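Local coordinates for nitronate monooxygenase family protein (Pseudomonas aeruginosa, PDB 4QIT), which uses FMN and molecular oxygen to catalyse the oxidative denitrification of alkyl nitronates, with the toxin propionate 3-nitronate as its best substrate, at residues Arg232-Glu236 and Leu237-Ala241; Pro301-Tyr305 and Pro306-Asp310; Glu346-Arg349 and Thr350-Glu354. The protein carries 1 engineered substitution. All coordinates share one frame; numbering follows the deposited sequence.

Three local contacts, all within one TIM-barrel fold of the nitronate monooxygenase family, follow one another along the chain. Contact 1 closes helix 228-236 ahead of strand 241-244, and contact 3 lies on the C-terminal helix 344-355; their centres are about 17 Å apart, on the same side of the chain's centre. They touch where the CD of R232 packs 3.7 Å from the O of E354. Contact 2, which starts helix 307-320, is on the opposite side, its centre about 36 Å from that of contact 1 and 39 Å from that of contact 3. Contacts 1 and 3 belong to the outer helices of the barrel, whereas contact 2 brings Y305 close to bound nitroethane.

Contact 1: Arg232-Glu236 and Leu237-Ala241; sequences RAALE and LGASA
A234 meets A239 through both backbone and side chain where helix 228-236 runs out. The polar part of the turn rests on backbone bonds. The N of A239 donates to the O of A234 at 3.1 Å, and this longer loop encloses a shorter one in which the N of G238 reaches the O of L235 at 3.0 Å. That inner donor stands above the carbonyl plane, 68° out of it. The N of L237 still keeps a helical bond to the O of A233, supplemented by a weak one to the O of A234. Positive phi at G238 (113°) turns the chain out of the helix. A water donates to the O of L235 and the O of A239, so it bridges the two carbonyls across the turn.

The apolar contact is between the methyls of A234 and A239, 4.2 Å apart, with A221 of strand 219-222 packing against both. Separately, the CD2 methyl of L235 makes a van der Waals approach to the carbonyl O of A239, at 3.4 Å.

Charge and packing extend to the dimer: E236 pairs with R232 of the second subunit in a salt bridge, reciprocated by R232 with E236 of that subunit, while L237 packs on A233 of the second subunit.

A 6→1 bond enclosing a 5→2 bond, a glycine of positive phi and an apolar pair bridging the end define the Schellman motif, used here in a TIM barrel to pass from an outer helix to strand 241-244, whose end carries probable FMN-binding residues Q243 and M244.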
loop_
_atom_site.group_PDB
_atom_site.type_symbol
_atom_site.label_atom_id
_atom_site.label_comp_id
_atom_site.label_asym_id
_atom_site.label_seq_id
_atom_site.Cartn_x
_atom_site.Cartn_y
_atom_site.Cartn_z
ATOM N N ARG A 232 0.205 4.017 -17.759
ATOM C CA ARG A 232 1.574 4.155 -18.225
ATOM C C ARG A 232 2.561 3.763 -17.138
ATOM O O ARG A 232 3.553 3.089 -17.421
ATOM C CB ARG A 232 1.823 5.579 -18.732
ATOM C CG ARG A 232 1.072 5.877 -20.036
ATOM C CD ARG A 232 1.095 7.371 -20.388
ATOM N NE ARG A 232 2.450 7.869 -20.612
ATOM C CZ ARG A 232 3.051 7.893 -21.800
ATOM N NH1 ARG A 232 2.416 7.456 -22.883
ATOM N NH2 ARG A 232 4.286 8.362 -21.910
ATOM N N ALA A 233 2.275 4.146 -15.893
ATOM C CA ALA A 233 3.167 3.789 -14.788
ATOM C C ALA A 233 3.210 2.274 -14.593
ATOM O O ALA A 233 4.285 1.698 -14.409
ATOM C CB ALA A 233 2.741 4.490 -13.495
ATOM N N ALA A 234 2.042 1.633 -14.632
ATOM C CA ALA A 234 1.963 0.173 -14.528
ATOM C C ALA A 234 2.789 -0.503 -15.618
ATOM O O ALA A 234 3.514 -1.472 -15.355
ATOM C CB ALA A 234 0.525 -0.282 -14.613
ATOM N N LEU A 235 2.690 0.009 -16.840
ATOM C CA LEU A 235 3.469 -0.547 -17.934
ATOM C C LEU A 235 4.973 -0.330 -17.738
ATOM O O LEU A 235 5.773 -1.208 -18.061
ATOM C CB LEU A 235 3.003 0.043 -19.271
ATOM C CG LEU A 235 1.519 -0.183 -19.580
ATOM C CD1 LEU A 235 1.166 0.386 -20.945
ATOM C CD2 LEU A 235 1.151 -1.656 -19.510
ATOM N N GLU A 236 5.378 0.828 -17.223
ATOM C CA GLU A 236 6.786 1.039 -16.913
ATOM C C GLU A 236 7.294 0.017 -15.902
ATOM O O GLU A 236 8.455 -0.406 -15.958
ATOM C CB GLU A 236 7.034 2.465 -16.401
ATOM C CG GLU A 236 6.946 3.538 -17.495
ATOM C CD GLU A 236 8.073 3.455 -18.511
ATOM O OE1 GLU A 236 9.050 2.718 -18.270
ATOM O OE2 GLU A 236 7.988 4.148 -19.549
ATOM N N LEU A 237 6.422 -0.408 -14.988
ATOM C CA LEU A 237 6.819 -1.368 -13.950
ATOM C C LEU A 237 6.951 -2.789 -14.498
ATOM O O LEU A 237 7.488 -3.675 -13.829
ATOM C CB LEU A 237 5.827 -1.346 -12.788
ATOM C CG LEU A 237 5.802 -0.033 -12.010
ATOM C CD1 LEU A 237 4.629 -0.044 -11.034
ATOM C CD2 LEU A 237 7.115 0.190 -11.270
ATOM N N GLY A 238 6.453 -2.996 -15.713
ATOM C CA GLY A 238 6.532 -4.285 -16.367
ATOM C C GLY A 238 5.206 -4.992 -16.569
ATOM O O GLY A 238 5.192 -6.127 -17.023
ATOM N N ALA A 239 4.088 -4.349 -16.234
ATOM C CA ALA A 239 2.787 -4.984 -16.425
ATOM C C ALA A 239 2.486 -5.144 -17.910
ATOM O O ALA A 239 2.983 -4.379 -18.737
ATOM C CB ALA A 239 1.681 -4.164 -15.757
ATOM N N SER A 240 1.652 -6.127 -18.227
ATOM C CA SER A 240 1.185 -6.333 -19.594
ATOM C C SER A 240 -0.194 -5.738 -19.833
ATOM O O SER A 240 -0.631 -5.632 -20.981
ATOM C CB SER A 240 1.142 -7.823 -19.921
ATOM O OG SER A 240 2.437 -8.391 -19.828
ATOM N N ALA A 241 -0.887 -5.370 -18.751
ATOM C CA ALA A 241 -2.229 -4.803 -18.826
ATOM C C ALA A 241 -2.606 -4.236 -17.465
ATOM O O ALA A 241 -1.850 -4.372 -16.502
ATOM C CB ALA A 241 -3.244 -5.861 -19.269
HETATM O O HOH W 1 5.296 -3.324 -19.789
#

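Contact 2: Pro301-Tyr305 and Pro306-Asp310; sequences PLPDY and PFVYD
P306 sets its CB over one face of the Y305 ring, the two side chains crossing at about a right angle; the cis peptide bond between them folds the pyrrolidine back under the aromatic ring. This CB stands 3.8 Å from the centroid of the Y305 ring and only 3° off the ring normal, a CH-pi contact. With CG opposite the backbone N (chi1 178°), the tyrosine swings to the carbonyl side, above the proline.

A second bump, the CG2 methyl of V308, fits a two-residue hollow. L302 supplies one wall, its CG 4.0 Å from that methyl, and P303 another, with CB and CD both 3.8 Å from it. The floor is polar, for the O of P303 comes within 3.3 Å of the same CG2. W92 of helix 86-101 backs both L302 and P303.

F307 presents an edge rather than a face: the O of D304 lies in the plane of its ring, 3.7 Å from CD2. That O also accepts a weak hydrogen bond from the N of V308, at the start of helix 307-320, where P306 occupies the N-cap. OD2 of D304 holds R80 in a salt bridge and accepts from the N of Q83, while OD1 takes a weak hydrogen bond from the N of Y305.

Proline C-H groups are slightly positive and the tyrosine face is electron-rich, so this CH-pi contact probably favours the cis form and holds the Y305 ring in place, with H79 edge-to-face against it and bound nitroethane about 5 Å from the Y305 side chain.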
loop_
_atom_site.group_PDB
_atom_site.type_symbol
_atom_site.label_atom_id
_atom_site.label_comp_id
_atom_site.label_asym_id
_atom_site.label_seq_id
_atom_site.Cartn_x
_atom_site.Cartn_y
_atom_site.Cartn_z
ATOM N N PRO A 301 -16.289 -13.802 18.492
ATOM C CA PRO A 301 -15.475 -14.252 17.360
ATOM C C PRO A 301 -16.230 -14.184 16.033
ATOM O O PRO A 301 -17.429 -14.474 15.955
ATOM C CB PRO A 301 -15.156 -15.711 17.714
ATOM C CG PRO A 301 -15.210 -15.746 19.205
ATOM C CD PRO A 301 -16.319 -14.802 19.579
ATOM N N LEU A 302 -15.515 -13.789 14.987
ATOM C CA LEU A 302 -16.112 -13.654 13.665
ATOM C C LEU A 302 -16.425 -15.016 13.063
ATOM O O LEU A 302 -15.554 -15.896 13.037
ATOM C CB LEU A 302 -15.114 -12.945 12.755
ATOM C CG LEU A 302 -15.596 -12.239 11.493
ATOM C CD1 LEU A 302 -16.612 -11.173 11.850
ATOM C CD2 LEU A 302 -14.406 -11.626 10.764
ATOM N N PRO A 303 -17.658 -15.201 12.548
ATOM C CA PRO A 303 -17.934 -16.398 11.741
ATOM C C PRO A 303 -17.087 -16.431 10.459
ATOM O O PRO A 303 -16.386 -15.464 10.144
ATOM C CB PRO A 303 -19.430 -16.252 11.392
ATOM C CG PRO A 303 -19.979 -15.340 12.461
ATOM C CD PRO A 303 -18.864 -14.385 12.774
ATOM N N ASP A 304 -17.156 -17.533 9.725
ATOM C CA ASP A 304 -16.365 -17.694 8.519
ATOM C C ASP A 304 -16.969 -16.876 7.375
ATOM O O ASP A 304 -18.147 -16.516 7.393
ATOM C CB ASP A 304 -16.338 -19.179 8.157
ATOM C CG ASP A 304 -15.140 -19.569 7.325
ATOM O OD1 ASP A 304 -14.231 -18.729 7.110
ATOM O OD2 ASP A 304 -15.102 -20.743 6.888
ATOM N N TYR A 305 -16.141 -16.556 6.390
ATOM C CA TYR A 305 -16.635 -16.076 5.110
ATOM C C TYR A 305 -17.298 -17.256 4.381
ATOM O O TYR A 305 -16.773 -18.360 4.399
ATOM C CB TYR A 305 -15.443 -15.557 4.307
ATOM C CG TYR A 305 -15.774 -15.071 2.918
ATOM C CD1 TYR A 305 -16.195 -13.763 2.692
ATOM C CD2 TYR A 305 -15.647 -15.920 1.826
ATOM C CE1 TYR A 305 -16.493 -13.316 1.403
ATOM C CE2 TYR A 305 -15.948 -15.494 0.543
ATOM C CZ TYR A 305 -16.366 -14.194 0.337
ATOM O OH TYR A 305 -16.650 -13.785 -0.952
ATOM N N PRO A 306 -18.446 -17.033 3.720
ATOM C CA PRO A 306 -19.156 -15.772 3.524
ATOM C C PRO A 306 -20.403 -15.631 4.417
ATOM O O PRO A 306 -21.270 -14.783 4.143
ATOM C CB PRO A 306 -19.585 -15.886 2.059
ATOM C CG PRO A 306 -19.978 -17.348 1.945
ATOM C CD PRO A 306 -19.032 -18.103 2.885
ATOM N N PHE A 307 -20.504 -16.452 5.465
ATOM C CA PHE A 307 -21.641 -16.380 6.375
ATOM C C PHE A 307 -21.796 -14.993 6.983
ATOM O O PHE A 307 -22.918 -14.516 7.167
ATOM C CB PHE A 307 -21.528 -17.448 7.479
ATOM C CG PHE A 307 -21.446 -18.853 6.952
ATOM C CD1 PHE A 307 -22.606 -19.565 6.656
ATOM C CD2 PHE A 307 -20.212 -19.463 6.752
ATOM C CE1 PHE A 307 -22.529 -20.862 6.160
ATOM C CE2 PHE A 307 -20.130 -20.757 6.260
ATOM C CZ PHE A 307 -21.292 -21.454 5.961
ATOM N N VAL A 308 -20.680 -14.351 7.320
ATOM C CA VAL A 308 -20.723 -12.982 7.832
ATOM C C VAL A 308 -21.442 -12.048 6.864
ATOM O O VAL A 308 -22.276 -11.241 7.278
ATOM C CB VAL A 308 -19.311 -12.443 8.135
ATOM C CG1 VAL A 308 -19.370 -10.989 8.609
ATOM C CG2 VAL A 308 -18.633 -13.314 9.176
ATOM N N TYR A 309 -21.134 -12.166 5.571
ATOM C CA TYR A 309 -21.797 -11.307 4.589
ATOM C C TYR A 309 -23.306 -11.551 4.513
ATOM O O TYR A 309 -24.067 -10.625 4.264
ATOM C CB TYR A 309 -21.140 -11.411 3.204
ATOM C CG TYR A 309 -21.370 -10.170 2.355
ATOM C CD1 TYR A 309 -21.348 -8.907 2.930
ATOM C CD2 TYR A 309 -21.600 -10.261 0.989
ATOM C CE1 TYR A 309 -21.546 -7.763 2.177
ATOM C CE2 TYR A 309 -21.804 -9.110 0.221
ATOM C CZ TYR A 309 -21.769 -7.869 0.828
ATOM O OH TYR A 309 -21.966 -6.717 0.094
ATOM N N ASP A 310 -23.741 -12.786 4.744
ATOM C CA ASP A 310 -25.171 -13.080 4.779
ATOM C C ASP A 310 -25.842 -12.285 5.904
ATOM O O ASP A 310 -26.924 -11.725 5.714
ATOM C CB ASP A 310 -25.384 -14.585 4.957
ATOM C CG ASP A 310 -26.822 -15.009 4.709
ATOM O OD1 ASP A 310 -27.485 -14.423 3.825
ATOM O OD2 ASP A 310 -27.301 -15.937 5.403
#

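Contact 3: Glu346-Arg349 and Thr350-Glu354; sequences ELLR and TLVEE
E346 and T350 lie side by side on helix 344-355, their side chains pointing the same way, one turn apart. The O of E346 is gripped twice by the threonine: the N of T350 donates at 2.8 Å, and the hydroxyl OG1 of T350 also donates to it at 2.8 Å. The two donors come from opposite faces of the carbonyl plane, the hydroxyl standing 39° out of it. What brings OG1 back to the preceding turn is a first torsion of -61°, which sets the oxygen beside its own backbone N and opposite the carbonyl carbon. From the extended E346 chain, OE2 accepts a bond from a water at 3.0 Å, and that water donates also to OG1 of T350, so the hydroxyl both gives and receives.

Round the helix from this pair, L347 and L351 cross obliquely, with CD1 of L347 4.1 Å from CG of L351. The leucine CG of L351 also sits 3.3 Å from the O of L347, the carbonyl that takes the N-H of L351 with an N-H...O angle of 167°. These two leucines pack on F248, and L351 reaches I21 as well. Here the amphipathic outer helix of a TIM barrel is plain: its apolar side faces strand 21-23 and neighbouring helices, while R349 and E353 look outward.

L348 and V352 are also set at a slant, CD1 of L348 lying 3.9 Å from CG2 of V352. A chi1 of 172° puts CG1 of V352 anti to its N and leaves CG2 beside that N, facing L348, while L348 itself packs against V38 and A41 of helix 32-41. Further on, OE2 of E354 forms a salt bridge with R340, and OE1 accepts a hydrogen bond from the N of G228.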
loop_
_atom_site.group_PDB
_atom_site.type_symbol
_atom_site.label_atom_id
_atom_site.label_comp_id
_atom_site.label_asym_id
_atom_site.label_seq_id
_atom_site.Cartn_x
_atom_site.Cartn_y
_atom_site.Cartn_z
ATOM N N GLU A 346 -17.042 5.846 -23.386
ATOM C CA GLU A 346 -16.292 7.104 -23.320
ATOM C C GLU A 346 -15.133 7.015 -22.329
ATOM O O GLU A 346 -14.039 7.512 -22.599
ATOM C CB GLU A 346 -17.191 8.301 -22.972
ATOM C CG GLU A 346 -16.420 9.637 -22.939
ATOM C CD GLU A 346 -17.283 10.859 -22.622
ATOM O OE1 GLU A 346 -18.535 10.756 -22.606
ATOM O OE2 GLU A 346 -16.699 11.944 -22.388
ATOM N N LEU A 347 -15.360 6.389 -21.181
ATOM C CA LEU A 347 -14.265 6.250 -20.230
ATOM C C LEU A 347 -13.129 5.410 -20.823
ATOM O O LEU A 347 -11.966 5.796 -20.724
ATOM C CB LEU A 347 -14.749 5.689 -18.888
ATOM C CG LEU A 347 -13.630 5.425 -17.880
ATOM C CD1 LEU A 347 -12.878 6.706 -17.519
ATOM C CD2 LEU A 347 -14.175 4.760 -16.621
ATOM N N LEU A 348 -13.459 4.280 -21.443
ATOM C CA LEU A 348 -12.443 3.460 -22.095
ATOM C C LEU A 348 -11.652 4.283 -23.129
ATOM O O LEU A 348 -10.416 4.310 -23.104
ATOM C CB LEU A 348 -13.079 2.205 -22.708
ATOM C CG LEU A 348 -12.183 1.001 -23.005
ATOM C CD1 LEU A 348 -11.289 1.233 -24.224
ATOM C CD2 LEU A 348 -11.333 0.626 -21.775
ATOM N N ARG A 349 -12.373 4.976 -24.007
ATOM C CA ARG A 349 -11.787 5.859 -25.013
ATOM C C ARG A 349 -10.834 6.877 -24.380
ATOM O O ARG A 349 -9.713 7.090 -24.863
ATOM C CB ARG A 349 -12.932 6.594 -25.723
ATOM C CG ARG A 349 -12.710 6.976 -27.173
ATOM C CD ARG A 349 -14.021 7.493 -27.778
ATOM N NE ARG A 349 -15.073 6.493 -27.673
ATOM C CZ ARG A 349 -16.289 6.690 -27.159
ATOM N NH1 ARG A 349 -16.663 7.872 -26.687
ATOM N NH2 ARG A 349 -17.142 5.679 -27.125
ATOM N N THR A 350 -11.288 7.492 -23.294
ATOM C CA THR A 350 -10.523 8.516 -22.598
ATOM C C THR A 350 -9.236 7.948 -21.999
ATOM O O THR A 350 -8.170 8.562 -22.092
ATOM C CB THR A 350 -11.377 9.185 -21.505
ATOM O OG1 THR A 350 -12.521 9.817 -22.111
ATOM C CG2 THR A 350 -10.570 10.230 -20.764
ATOM N N LEU A 351 -9.342 6.776 -21.381
ATOM C CA LEU A 351 -8.168 6.084 -20.859
ATOM C C LEU A 351 -7.145 5.771 -21.940
ATOM O O LEU A 351 -5.939 5.901 -21.711
ATOM C CB LEU A 351 -8.587 4.802 -20.144
ATOM C CG LEU A 351 -9.402 5.016 -18.862
ATOM C CD1 LEU A 351 -9.947 3.682 -18.401
ATOM C CD2 LEU A 351 -8.559 5.657 -17.766
ATOM N N VAL A 352 -7.614 5.368 -23.116
ATOM C CA VAL A 352 -6.705 5.095 -24.229
ATOM C C VAL A 352 -6.000 6.364 -24.711
ATOM O O VAL A 352 -4.799 6.346 -24.986
ATOM C CB VAL A 352 -7.439 4.411 -25.402
ATOM C CG1 VAL A 352 -6.528 4.309 -26.627
ATOM C CG2 VAL A 352 -7.935 3.032 -24.966
ATOM N N GLU A 353 -6.738 7.468 -24.796
ATOM C CA GLU A 353 -6.139 8.746 -25.182
ATOM C C GLU A 353 -5.072 9.148 -24.164
ATOM O O GLU A 353 -3.981 9.605 -24.532
ATOM C CB GLU A 353 -7.207 9.841 -25.286
ATOM C CG GLU A 353 -6.667 11.176 -25.780
ATOM C CD GLU A 353 -7.652 12.320 -25.602
ATOM O OE1 GLU A 353 -8.845 12.049 -25.339
ATOM O OE2 GLU A 353 -7.229 13.491 -25.720
ATOM N N GLU A 354 -5.381 8.965 -22.883
ATOM C CA GLU A 354 -4.440 9.303 -21.823
ATOM C C GLU A 354 -3.216 8.381 -21.846
ATOM O O GLU A 354 -2.104 8.816 -21.565
ATOM C CB GLU A 354 -5.145 9.277 -20.451
ATOM C CG GLU A 354 -6.184 10.381 -20.272
ATOM C CD GLU A 354 -7.062 10.237 -19.031
ATOM O OE1 GLU A 354 -7.063 9.161 -18.370
ATOM O OE2 GLU A 354 -7.788 11.214 -18.726
HETATM O O HOH W 2 -13.825 12.091 -21.725
#